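Local structure of transcriptional regulator (Actinomyces oris, 5V8C) at residues D73-S78 / L83-T88. The protein is an LCP-family phosphotransferase that mediates glycosylation of a cell wall-anchored surface protein in this Gram-positive bacterium. Residues are numbered along the deposited sequence; the frame is centred on the assembly and turned at random.
Sequences DLTINS and LDRLAT. With PO4 (phosphate ion), chain C.
L86, just past strand 83-85, packs against L74 and I76 near helix 94-105. Its CD1 comes 3.7 Å from I76 CG1, the two side chains crossing at about a right angle, whereas L74 runs alongside L86 and brings CD2 to 3.8 Å from that same CD1. I76 sets CG1 between its own backbone N and carbonyl carbon (chi1 57°), which carries the branch to the leucine methyl. Branched apolar residues suit this tight end of the contact, where L105 of the helix touches both L74 and I76, and A100 meets I76. At the other end the small S78 fits against D84, CB to CB 3.8 Å, and also touches A100.

Backbone bonds lock the register. I76 and D84 form the hydrogen-bonded antiparallel pair, I76 N donating to D84 O at 3.1 Å and D84 N to I76 O at 3.2 Å. Just beyond the strand, L86 N reaches L74 O at 2.9 Å, an N-H...O angle of 161°.

The face bearing T75, N77, L83 and R85 is looser. Exposed L83 lays CD2 along the I76 carbonyl, while I267 covers T75. The R85 chain crosses T75 obliquely, CG resting 3.4 Å from T75 OG1. A bend at chi3 (-49°) directs the guanidinium outward past D73; its NH2 makes a weak hydrogen bond, 3.3 Å, to O2 of a phosphate ion that was probably picked up during crystallisation and lies at the guanidinium edge. The N77 amide, with N-H groups to give, donates from ND2 to the E82 carbonyl, tying the turn.

The whole is a short two-stranded antiparallel beta hairpin, with one face against helix 94-105, within the LytR-Cps2A-Psr family region.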
loop_
_atom_site.group_PDB
_atom_site.type_symbol
_atom_site.label_atom_id
_atom_site.label_comp_id
_atom_site.label_asym_id
_atom_site.label_seq_id
_atom_site.Cartn_x
_atom_site.Cartn_y
_atom_site.Cartn_z
ATOM N N ASP A 73 -10.956 -2.018 -3.321
ATOM C CA ASP A 73 -12.348 -2.147 -3.760
ATOM C C ASP A 73 -13.062 -0.800 -3.818
ATOM O O ASP A 73 -14.148 -0.718 -4.378
ATOM C CB ASP A 73 -13.113 -3.158 -2.880
ATOM C CG ASP A 73 -12.911 -2.991 -1.378
ATOM O OD1 ASP A 73 -11.759 -3.169 -0.908
ATOM O OD2 ASP A 73 -13.916 -2.753 -0.664
ATOM N N LEU A 74 -12.428 0.267 -3.290
ATOM C CA LEU A 74 -12.993 1.619 -3.293
ATOM C C LEU A 74 -13.196 2.143 -4.728
ATOM O O LEU A 74 -12.270 2.122 -5.532
ATOM C CB LEU A 74 -12.098 2.563 -2.468
ATOM C CG LEU A 74 -12.416 4.058 -2.503
ATOM C CD1 LEU A 74 -13.491 4.426 -1.478
ATOM C CD2 LEU A 74 -11.161 4.878 -2.302
ATOM N N THR A 75 -14.419 2.581 -5.041
ATOM C CA THR A 75 -14.791 3.110 -6.354
ATOM C C THR A 75 -14.688 4.634 -6.308
ATOM O O THR A 75 -15.095 5.245 -5.320
ATOM C CB THR A 75 -16.196 2.622 -6.731
ATOM O OG1 THR A 75 -16.290 1.218 -6.480
ATOM C CG2 THR A 75 -16.558 2.915 -8.177
ATOM N N ILE A 76 -14.090 5.237 -7.344
ATOM C CA ILE A 76 -13.886 6.685 -7.437
ATOM C C ILE A 76 -14.141 7.199 -8.874
ATOM O O ILE A 76 -14.309 6.392 -9.787
ATOM C CB ILE A 76 -12.456 7.075 -6.950
ATOM C CG1 ILE A 76 -11.365 6.327 -7.744
ATOM C CG2 ILE A 76 -12.290 6.905 -5.433
ATOM C CD1 ILE A 76 -10.078 7.088 -7.922
ATOM N N ASN A 77 -14.106 8.534 -9.078
ATOM C CA ASN A 77 -14.223 9.127 -10.409
ATOM C C ASN A 77 -12.856 9.027 -11.104
ATOM O O ASN A 77 -11.975 9.854 -10.852
ATOM C CB ASN A 77 -14.715 10.588 -10.327
ATOM C CG ASN A 77 -15.019 11.252 -11.659
ATOM O OD1 ASN A 77 -15.047 12.483 -11.770
ATOM N ND2 ASN A 77 -15.286 10.471 -12.699
ATOM N N SER A 78 -12.662 7.973 -11.928
ATOM C CA SER A 78 -11.392 7.723 -12.622
ATOM C C SER A 78 -11.072 8.787 -13.672
ATOM O O SER A 78 -10.023 9.428 -13.595
ATOM C CB SER A 78 -11.381 6.333 -13.253
ATOM O OG SER A 78 -12.360 6.222 -14.273
ATOM N N LEU A 83 -16.648 5.933 -13.557
ATOM C CA LEU A 83 -16.265 5.314 -12.287
ATOM C C LEU A 83 -15.546 3.978 -12.431
ATOM O O LEU A 83 -16.036 3.084 -13.124
ATOM C CB LEU A 83 -17.476 5.143 -11.345
ATOM C CG LEU A 83 -18.316 6.381 -11.019
ATOM C CD1 LEU A 83 -19.617 5.983 -10.368
ATOM C CD2 LEU A 83 -17.564 7.367 -10.131
ATOM N N ASP A 84 -14.420 3.818 -11.699
ATOM C CA ASP A 84 -13.635 2.586 -11.661
ATOM C C ASP A 84 -13.247 2.289 -10.226
ATOM O O ASP A 84 -13.097 3.212 -9.423
ATOM C CB ASP A 84 -12.335 2.711 -12.486
ATOM C CG ASP A 84 -12.446 2.988 -13.984
ATOM O OD1 ASP A 84 -13.571 2.869 -14.539
ATOM O OD2 ASP A 84 -11.397 3.282 -14.613
ATOM N N ARG A 85 -13.005 1.005 -9.912
ATOM C CA ARG A 85 -12.486 0.636 -8.604
ATOM C C ARG A 85 -10.976 0.840 -8.645
ATOM O O ARG A 85 -10.357 0.639 -9.697
ATOM C CB ARG A 85 -12.809 -0.821 -8.259
ATOM C CG ARG A 85 -14.263 -1.072 -7.894
ATOM C CD ARG A 85 -14.479 -2.505 -7.429
ATOM N NE ARG A 85 -13.881 -3.463 -8.358
ATOM C CZ ARG A 85 -13.211 -4.545 -7.986
ATOM N NH1 ARG A 85 -13.082 -4.845 -6.700
ATOM N NH2 ARG A 85 -12.683 -5.352 -8.898
ATOM N N LEU A 86 -10.386 1.241 -7.506
ATOM C CA LEU A 86 -8.954 1.490 -7.364
ATOM C C LEU A 86 -8.084 0.364 -7.955
ATOM O O LEU A 86 -7.115 0.640 -8.657
ATOM C CB LEU A 86 -8.614 1.716 -5.883
ATOM C CG LEU A 86 -8.235 3.130 -5.468
ATOM C CD1 LEU A 86 -9.412 4.064 -5.584
ATOM C CD2 LEU A 86 -7.753 3.149 -4.044
ATOM N N ALA A 87 -8.453 -0.893 -7.705
ATOM C CA ALA A 87 -7.711 -2.053 -8.199
ATOM C C ALA A 87 -7.740 -2.157 -9.730
ATOM O O ALA A 87 -6.767 -2.594 -10.346
ATOM C CB ALA A 87 -8.277 -3.325 -7.578
ATOM N N THR A 88 -8.854 -1.742 -10.326
ATOM C CA THR A 88 -9.116 -1.825 -11.752
ATOM C C THR A 88 -8.409 -0.704 -12.529
ATOM O O THR A 88 -8.025 -0.927 -13.676
ATOM C CB THR A 88 -10.633 -1.925 -11.961
ATOM O OG1 THR A 88 -10.940 -3.304 -12.107
ATOM C CG2 THR A 88 -11.149 -1.135 -13.159
HETATM P P PO4 C . -11.601 -9.633 -7.584
HETATM O O1 PO4 C . -12.390 -10.269 -8.822
HETATM O O2 PO4 C . -12.219 -8.193 -7.261
HETATM O O3 PO4 C . -10.056 -9.468 -7.968
HETATM O O4 PO4 C . -11.735 -10.557 -6.344
#